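Local coordinates for protein dextranase (Pseudarthrobacter oxydans, PDB 6NZS) that hydrolyses internal alpha-1,6-glucosidic linkages of dextran as an endo-acting dextranase of glycoside hydrolase family 49, at residues M85-F90 with M187-P192; H11-D16 with F54-I59; K441-N446 with R490-S495. One frame throughout, in Å; residues are numbered along the deposited sequence.

Contact 1: M85-F90 with M187-P192; sequences MSWSSF and MIFAEP
F189 and S89 face each other in a parallel beta bridge between strand segments 85-90 and 187-192, whose axes diverge by only 16°. Five backbone hydrogen bonds hold the pair in register; F189 N sends the straightest of them to S88 O (2.9 Å). S89 CA and W87 CA add C-H...O contacts to F189 O and M187 O.

The side chain of F189 can be followed outward. Its CB lies 3.4 Å from S89 OG, and CG stays near the same oxygen, which sits at the ring edge. CD2 comes between S89 OG and W87 CD1. CE2 then reaches W87 CD1 at 3.6 Å, where the two rings meet obliquely, planes at 34°. W87 and M187 share this face of the sheet and touch through their CB atoms, while M187 CE closes on M85 CG at 3.8 Å.

On the other face are F90, I188 and A190. A chi1 of 59° sets F90 CG between its own N and carbonyl carbon, turning the ring across to the neighbouring strand: A190 CA lies over one face, 4.2 Å from the F90 ring centroid, and I188 CG2 meets F90 CE2.

The pair is wholly buried in the Ig-like N-terminal domain. Strand 51-58 flanks 84-92 and strand 144-150 flanks 176-192, both antiparallel, while E191 forms salt bridges to R145 and K359.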
# COMPACT_ATOMS: atom_id res chain seq x y z
N MET A 85 -3.09 13.54 -0.57
CA MET A 85 -3.34 12.46 -1.53
C MET A 85 -4.80 12.51 -1.93
O MET A 85 -5.69 12.25 -1.11
CB MET A 85 -2.96 11.10 -0.96
CG MET A 85 -3.26 9.95 -1.94
SD MET A 85 -2.53 8.36 -1.45
CE MET A 85 -0.81 8.69 -1.77
N SER A 86 -5.06 12.83 -3.20
CA SER A 86 -6.40 12.81 -3.75
C SER A 86 -6.58 11.54 -4.57
O SER A 86 -5.62 11.00 -5.12
CB SER A 86 -6.65 14.02 -4.67
OG SER A 86 -6.57 15.24 -3.96
N TRP A 87 -7.82 11.06 -4.65
CA TRP A 87 -8.08 9.89 -5.48
C TRP A 87 -9.53 9.89 -5.93
O TRP A 87 -10.42 10.35 -5.21
CB TRP A 87 -7.74 8.57 -4.77
CG TRP A 87 -8.76 8.12 -3.75
CD1 TRP A 87 -9.77 7.22 -3.95
CD2 TRP A 87 -8.86 8.55 -2.39
NE1 TRP A 87 -10.50 7.06 -2.79
CE2 TRP A 87 -9.96 7.87 -1.82
CE3 TRP A 87 -8.14 9.46 -1.60
CZ2 TRP A 87 -10.34 8.06 -0.49
CZ3 TRP A 87 -8.53 9.65 -0.28
CH2 TRP A 87 -9.62 8.96 0.26
N SER A 88 -9.75 9.38 -7.14
CA SER A 88 -11.09 9.27 -7.70
C SER A 88 -11.29 7.85 -8.19
O SER A 88 -10.45 7.33 -8.93
CB SER A 88 -11.25 10.25 -8.88
OG SER A 88 -12.56 10.16 -9.43
N SER A 89 -12.40 7.24 -7.78
CA SER A 89 -12.81 5.93 -8.26
C SER A 89 -14.03 6.05 -9.17
O SER A 89 -14.88 6.92 -8.99
CB SER A 89 -13.19 5.00 -7.10
OG SER A 89 -12.02 4.61 -6.39
N PHE A 90 -14.08 5.17 -10.16
CA PHE A 90 -15.29 5.00 -10.95
C PHE A 90 -15.30 3.57 -11.46
O PHE A 90 -14.27 2.89 -11.44
CB PHE A 90 -15.41 6.03 -12.09
CG PHE A 90 -14.26 6.00 -13.07
CD1 PHE A 90 -14.27 5.12 -14.15
CD2 PHE A 90 -13.19 6.87 -12.94
CE1 PHE A 90 -13.22 5.09 -15.06
CE2 PHE A 90 -12.15 6.86 -13.85
CZ PHE A 90 -12.15 5.97 -14.91
N MET A 187 -4.62 10.06 -7.63
CA MET A 187 -4.76 8.68 -8.06
C MET A 187 -6.10 8.50 -8.75
O MET A 187 -7.11 9.07 -8.33
CB MET A 187 -4.70 7.75 -6.85
CG MET A 187 -3.50 6.83 -6.86
SD MET A 187 -1.95 7.73 -6.88
CE MET A 187 -2.14 8.70 -5.38
N ILE A 188 -6.10 7.71 -9.82
CA ILE A 188 -7.33 7.28 -10.48
C ILE A 188 -7.45 5.77 -10.31
O ILE A 188 -6.51 5.03 -10.64
CB ILE A 188 -7.36 7.66 -11.97
CG1 ILE A 188 -7.34 9.18 -12.13
CG2 ILE A 188 -8.60 7.06 -12.65
CD1 ILE A 188 -7.24 9.66 -13.57
N PHE A 189 -8.58 5.33 -9.79
CA PHE A 189 -8.88 3.91 -9.65
C PHE A 189 -10.03 3.64 -10.62
O PHE A 189 -11.20 3.84 -10.30
CB PHE A 189 -9.29 3.59 -8.21
CG PHE A 189 -8.24 3.92 -7.16
CD1 PHE A 189 -6.88 3.95 -7.47
CD2 PHE A 189 -8.63 4.18 -5.86
CE1 PHE A 189 -5.93 4.24 -6.49
CE2 PHE A 189 -7.70 4.46 -4.88
CZ PHE A 189 -6.35 4.50 -5.19
N ALA A 190 -9.66 3.21 -11.84
CA ALA A 190 -10.62 2.87 -12.89
C ALA A 190 -10.91 1.39 -12.72
O ALA A 190 -10.10 0.54 -13.11
CB ALA A 190 -10.02 3.16 -14.26
N GLU A 191 -12.05 1.07 -12.13
CA GLU A 191 -12.33 -0.28 -11.67
C GLU A 191 -13.37 -0.94 -12.56
O GLU A 191 -14.29 -0.28 -13.05
CB GLU A 191 -12.84 -0.25 -10.23
CG GLU A 191 -11.87 0.38 -9.23
CD GLU A 191 -10.53 -0.29 -9.23
OE1 GLU A 191 -10.47 -1.43 -8.75
OE2 GLU A 191 -9.52 0.31 -9.69
N PRO A 192 -13.27 -2.25 -12.77
CA PRO A 192 -14.19 -2.91 -13.70
C PRO A 192 -15.61 -2.98 -13.16
O PRO A 192 -15.83 -3.35 -12.00
CB PRO A 192 -13.58 -4.31 -13.86
CG PRO A 192 -12.78 -4.53 -12.63
CD PRO A 192 -12.24 -3.17 -12.25

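Contact 2: H11-D16 with F54-I59; sequences HTWWHD and FTYMSI
Different first torsions bring F54 and H15 into one aromatic cluster: F54 CG is turned away from its backbone N (chi1 -164°), whereas H15 CG lies beside its own N (chi1 -67°). The cluster, made of W14, H15, F54 and Y56, joins the loop after strand 10-11 to strand 51-58 in the Ig-like N-terminal domain.

F54 takes part in two edge-to-face pairs with different roles. Its edge, led by CD1, meets the face of W14, with CD1 3.8 Å from W14 CE3 and the planes at 82°. Its own face receives the edge of H15, where H15 CD2 stands 3.7 Å from F54 CD2. The centroids of that second pair are 4.9 Å apart. F54 CD2 in turn lies over the centre of the Y56 ring, so the phenylalanine is in contact with three aromatic neighbours. Its backbone is tied as well, since F54 N donates a hydrogen bond to W13 O at 3.0 Å.

Two nitrogen-bearing rings converge on the phenol of Y56, and W87 of the adjacent strand 84-92 meets the Y56 ring. W13 NE1 donates to Y56 OH at 2.9 Å, the oxygen lying near the indole plane. Two bonds, this one and one shared with H15, grip the buried phenol oxygen. H15 NE2 and Y56 OH are hydrogen-bonded at 2.7 Å, and either atom could be the donor, with the oxygen in the imidazole plane.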
# COMPACT_ATOMS: atom_id res chain seq x y z
N HIS A 11 -20.10 4.00 -14.17
CA HIS A 11 -20.75 4.41 -12.94
C HIS A 11 -19.84 5.39 -12.23
O HIS A 11 -18.70 5.05 -11.89
CB HIS A 11 -21.05 3.22 -12.03
CG HIS A 11 -21.79 3.59 -10.79
ND1 HIS A 11 -21.60 2.94 -9.58
CD2 HIS A 11 -22.70 4.56 -10.56
CE1 HIS A 11 -22.38 3.50 -8.67
NE2 HIS A 11 -23.06 4.48 -9.23
N THR A 12 -20.33 6.60 -12.01
CA THR A 12 -19.67 7.60 -11.19
C THR A 12 -20.64 8.09 -10.13
O THR A 12 -21.84 7.80 -10.18
CB THR A 12 -19.16 8.79 -12.02
OG1 THR A 12 -20.28 9.57 -12.46
CG2 THR A 12 -18.36 8.33 -13.23
N TRP A 13 -20.12 8.84 -9.16
CA TRP A 13 -20.95 9.28 -8.05
C TRP A 13 -20.40 10.57 -7.46
O TRP A 13 -19.28 11.00 -7.78
CB TRP A 13 -21.08 8.21 -6.96
CG TRP A 13 -19.76 7.71 -6.45
CD1 TRP A 13 -19.03 8.24 -5.43
CD2 TRP A 13 -19.02 6.59 -6.95
NE1 TRP A 13 -17.87 7.52 -5.26
CE2 TRP A 13 -17.83 6.51 -6.18
CE3 TRP A 13 -19.23 5.65 -7.97
CZ2 TRP A 13 -16.88 5.51 -6.38
CZ3 TRP A 13 -18.27 4.68 -8.19
CH2 TRP A 13 -17.10 4.61 -7.40
N TRP A 14 -21.19 11.17 -6.59
CA TRP A 14 -20.84 12.42 -5.94
C TRP A 14 -21.18 12.31 -4.46
O TRP A 14 -21.77 11.32 -4.02
CB TRP A 14 -21.61 13.59 -6.57
CG TRP A 14 -21.00 14.92 -6.31
CD1 TRP A 14 -21.49 15.89 -5.48
CD2 TRP A 14 -19.80 15.44 -6.87
NE1 TRP A 14 -20.66 16.98 -5.49
CE2 TRP A 14 -19.61 16.73 -6.34
CE3 TRP A 14 -18.86 14.94 -7.79
CZ2 TRP A 14 -18.52 17.53 -6.68
CZ3 TRP A 14 -17.78 15.74 -8.13
CH2 TRP A 14 -17.61 17.01 -7.57
N HIS A 15 -20.79 13.32 -3.69
CA HIS A 15 -21.20 13.46 -2.29
C HIS A 15 -21.71 14.88 -2.10
O HIS A 15 -20.93 15.83 -2.18
CB HIS A 15 -20.04 13.18 -1.34
CG HIS A 15 -19.57 11.76 -1.37
ND1 HIS A 15 -20.19 10.76 -0.64
CD2 HIS A 15 -18.57 11.16 -2.05
CE1 HIS A 15 -19.57 9.61 -0.87
NE2 HIS A 15 -18.59 9.83 -1.73
N ASP A 16 -23.01 15.02 -1.84
CA ASP A 16 -23.57 16.36 -1.67
C ASP A 16 -23.13 17.00 -0.36
O ASP A 16 -23.27 18.22 -0.21
CB ASP A 16 -25.10 16.32 -1.77
CG ASP A 16 -25.59 16.03 -3.18
OD1 ASP A 16 -24.81 16.18 -4.15
OD2 ASP A 16 -26.77 15.65 -3.32
N PHE A 54 -16.45 11.88 -8.25
CA PHE A 54 -15.92 12.55 -7.07
C PHE A 54 -14.43 12.27 -6.91
O PHE A 54 -13.97 11.15 -7.16
CB PHE A 54 -16.64 12.06 -5.83
CG PHE A 54 -16.44 12.94 -4.63
CD1 PHE A 54 -17.12 14.16 -4.55
CD2 PHE A 54 -15.58 12.59 -3.62
CE1 PHE A 54 -16.94 14.99 -3.46
CE2 PHE A 54 -15.40 13.42 -2.51
CZ PHE A 54 -16.08 14.62 -2.43
N THR A 55 -13.68 13.28 -6.48
CA THR A 55 -12.28 13.10 -6.09
C THR A 55 -12.19 13.35 -4.59
O THR A 55 -12.36 14.49 -4.13
CB THR A 55 -11.33 13.99 -6.88
OG1 THR A 55 -11.50 13.77 -8.28
CG2 THR A 55 -9.88 13.67 -6.51
N TYR A 56 -11.91 12.29 -3.85
CA TYR A 56 -11.67 12.33 -2.42
C TYR A 56 -10.29 12.90 -2.14
O TYR A 56 -9.44 12.99 -3.02
CB TYR A 56 -11.70 10.91 -1.85
CG TYR A 56 -13.01 10.20 -2.08
CD1 TYR A 56 -14.08 10.41 -1.22
CD2 TYR A 56 -13.19 9.33 -3.16
CE1 TYR A 56 -15.30 9.77 -1.42
CE2 TYR A 56 -14.40 8.69 -3.37
CZ TYR A 56 -15.45 8.92 -2.50
OH TYR A 56 -16.66 8.29 -2.71
N MET A 57 -10.04 13.27 -0.88
CA MET A 57 -8.71 13.73 -0.49
C MET A 57 -8.41 13.38 0.97
O MET A 57 -9.27 13.55 1.85
CB MET A 57 -8.51 15.24 -0.72
CG MET A 57 -7.06 15.69 -0.52
SD MET A 57 -6.78 17.42 -0.94
CE MET A 57 -7.61 18.21 0.43
N SER A 58 -7.20 12.90 1.20
CA SER A 58 -6.69 12.63 2.54
C SER A 58 -5.52 13.56 2.81
O SER A 58 -4.74 13.86 1.91
CB SER A 58 -6.22 11.17 2.63
OG SER A 58 -5.48 10.94 3.81
N ILE A 59 -5.43 14.06 4.05
CA ILE A 59 -4.31 14.90 4.46
C ILE A 59 -3.71 14.32 5.73
O ILE A 59 -4.37 13.56 6.46
CB ILE A 59 -4.73 16.39 4.64
CG1 ILE A 59 -5.61 16.58 5.88
CG2 ILE A 59 -5.45 16.88 3.40
CD1 ILE A 59 -5.93 18.07 6.17

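Contact 3: K441-N446 with R490-S495; sequences KDVKYN and RVYALS
R490 reaches K444 across a gap in which no CA atoms of the two segments come closer than the 7.2 Å between Y445 CA and R490 CA; loop 441-446 passes beside strand 489-493 without a beta bridge, so side chains span the distance. The arginine runs extended from CG to NE, which carries its guanidinium out to the loop. There NH1 donates to K444 O at 3.0 Å, in the carbonyl plane on a lone pair, with a bend to 147° at the hydrogen.

A water near the guanidinium plane accepts from R490 NH1 (2.8 Å) and from K444 N, and donates to D442 O, so it stitches the loop backbone to the same nitrogen. V443 CG1 lies over the centre of one guanidinium face, 3.6 Å from R490 CZ. R490 NE is hydrogen-bonded to V519 O.

Y445 presents its edge to the face of Y492 in a T-shaped pair: CD1 stands over the ring centre, 3.9 Å from Y492 CZ, with planes at 71°. Y492 OH is hydrogen-bonded to H521 ND1 on the next strand. Within the loop, K444 NZ and D442 OD2 form a salt bridge of 2.9 Å.

Strand 489-493 lies between 450-452 and 521-524 in a parallel sheet, as in the right-handed beta-helix of the pectate-lyase-like clan.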
# COMPACT_ATOMS: atom_id res chain seq x y z
N LYS A 441 20.02 8.20 6.26
CA LYS A 441 21.46 8.39 6.14
C LYS A 441 22.22 7.22 6.73
O LYS A 441 23.22 6.76 6.16
CB LYS A 441 21.82 9.70 6.86
CG LYS A 441 23.29 10.00 7.08
CD LYS A 441 23.39 11.30 7.88
CE LYS A 441 24.77 11.54 8.46
NZ LYS A 441 24.83 12.82 9.23
N ASP A 442 21.77 6.71 7.87
CA ASP A 442 22.41 5.54 8.46
C ASP A 442 21.89 4.28 7.78
O ASP A 442 20.87 4.29 7.09
CB ASP A 442 22.21 5.49 9.99
CG ASP A 442 20.74 5.53 10.41
OD1 ASP A 442 19.92 6.15 9.73
OD2 ASP A 442 20.41 4.93 11.47
N VAL A 443 22.62 3.18 7.98
CA VAL A 443 22.28 1.90 7.35
C VAL A 443 21.29 1.18 8.27
O VAL A 443 21.68 0.47 9.19
CB VAL A 443 23.52 1.07 7.04
CG1 VAL A 443 23.15 -0.29 6.45
CG2 VAL A 443 24.46 1.83 6.08
N LYS A 444 20.00 1.37 8.01
CA LYS A 444 18.95 0.75 8.81
C LYS A 444 18.70 -0.69 8.38
O LYS A 444 18.93 -1.08 7.24
CB LYS A 444 17.65 1.54 8.68
CG LYS A 444 17.74 2.98 9.11
CD LYS A 444 17.12 3.17 10.46
CE LYS A 444 17.06 4.64 10.83
NZ LYS A 444 17.58 4.81 12.21
N TYR A 445 18.22 -1.49 9.33
CA TYR A 445 17.98 -2.91 9.06
C TYR A 445 16.68 -3.16 8.31
O TYR A 445 16.55 -4.23 7.69
CB TYR A 445 17.93 -3.73 10.35
CG TYR A 445 19.17 -3.67 11.21
CD1 TYR A 445 20.23 -4.55 11.00
CD2 TYR A 445 19.27 -2.75 12.25
CE1 TYR A 445 21.37 -4.50 11.81
CE2 TYR A 445 20.40 -2.70 13.06
CZ TYR A 445 21.45 -3.57 12.83
OH TYR A 445 22.57 -3.52 13.63
N ASN A 446 15.73 -2.24 8.36
CA ASN A 446 14.39 -2.44 7.81
C ASN A 446 14.09 -1.39 6.74
O ASN A 446 13.27 -0.50 6.94
CB ASN A 446 13.31 -2.44 8.93
CG ASN A 446 13.21 -1.11 9.67
OD1 ASN A 446 14.23 -0.48 9.96
ND2 ASN A 446 11.99 -0.69 9.97
N ARG A 490 18.22 -5.80 1.48
CA ARG A 490 18.97 -6.10 2.70
C ARG A 490 18.35 -7.32 3.34
O ARG A 490 17.20 -7.27 3.80
CB ARG A 490 19.01 -4.91 3.67
CG ARG A 490 20.03 -3.87 3.26
CD ARG A 490 20.00 -2.62 4.12
NE ARG A 490 20.74 -1.57 3.43
CZ ARG A 490 20.73 -0.28 3.74
NH1 ARG A 490 20.03 0.16 4.77
NH2 ARG A 490 21.42 0.57 2.99
N VAL A 491 19.10 -8.41 3.39
CA VAL A 491 18.65 -9.65 4.00
C VAL A 491 19.50 -9.91 5.23
O VAL A 491 20.67 -10.28 5.11
CB VAL A 491 18.73 -10.82 3.00
CG1 VAL A 491 18.36 -12.14 3.68
CG2 VAL A 491 17.81 -10.56 1.81
N TYR A 492 18.91 -9.72 6.40
CA TYR A 492 19.50 -10.20 7.66
C TYR A 492 18.79 -11.52 7.95
O TYR A 492 17.66 -11.54 8.44
CB TYR A 492 19.34 -9.16 8.76
CG TYR A 492 19.88 -7.83 8.28
CD1 TYR A 492 21.25 -7.59 8.24
CD2 TYR A 492 19.03 -6.85 7.78
CE1 TYR A 492 21.76 -6.39 7.75
CE2 TYR A 492 19.51 -5.67 7.30
CZ TYR A 492 20.87 -5.43 7.29
OH TYR A 492 21.35 -4.24 6.79
N ALA A 493 19.44 -12.62 7.57
CA ALA A 493 18.77 -13.92 7.55
C ALA A 493 18.57 -14.45 8.96
O ALA A 493 19.54 -14.71 9.67
CB ALA A 493 19.56 -14.92 6.72
N LEU A 494 17.31 -14.60 9.35
CA LEU A 494 16.95 -15.16 10.64
C LEU A 494 16.57 -16.63 10.54
O LEU A 494 16.26 -17.26 11.56
CB LEU A 494 15.80 -14.36 11.27
CG LEU A 494 16.09 -12.88 11.51
CD1 LEU A 494 14.83 -12.16 11.96
CD2 LEU A 494 17.21 -12.71 12.53
N SER A 495 16.61 -17.18 9.33
CA SER A 495 16.28 -18.57 9.04
C SER A 495 17.21 -19.03 7.92
O SER A 495 17.79 -18.20 7.20
CB SER A 495 14.83 -18.69 8.54
OG SER A 495 13.89 -18.15 9.46
O HOH W 1 19.58 2.89 5.23

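Overall arrangement
Contacts 1 and 2 belong to one body, the Ig-like N-terminal domain; their centres lie 9 Å apart, and strand 84-92 of contact 1 pairs with strand 51-58 of contact 2 through probable bonds from Y56 N to W87 O and S58 N to M85 O. Contact 1 is core, its register set by backbone bonds; contact 2 is also largely buried but relies on rings and a shared phenol. Contact 3 sits in the beta-helix across the chain's centre, with its centre about 35 Å from that of contact 1. Partly exposed, it uses an arginine, a water and one aromatic pair to secure a loop.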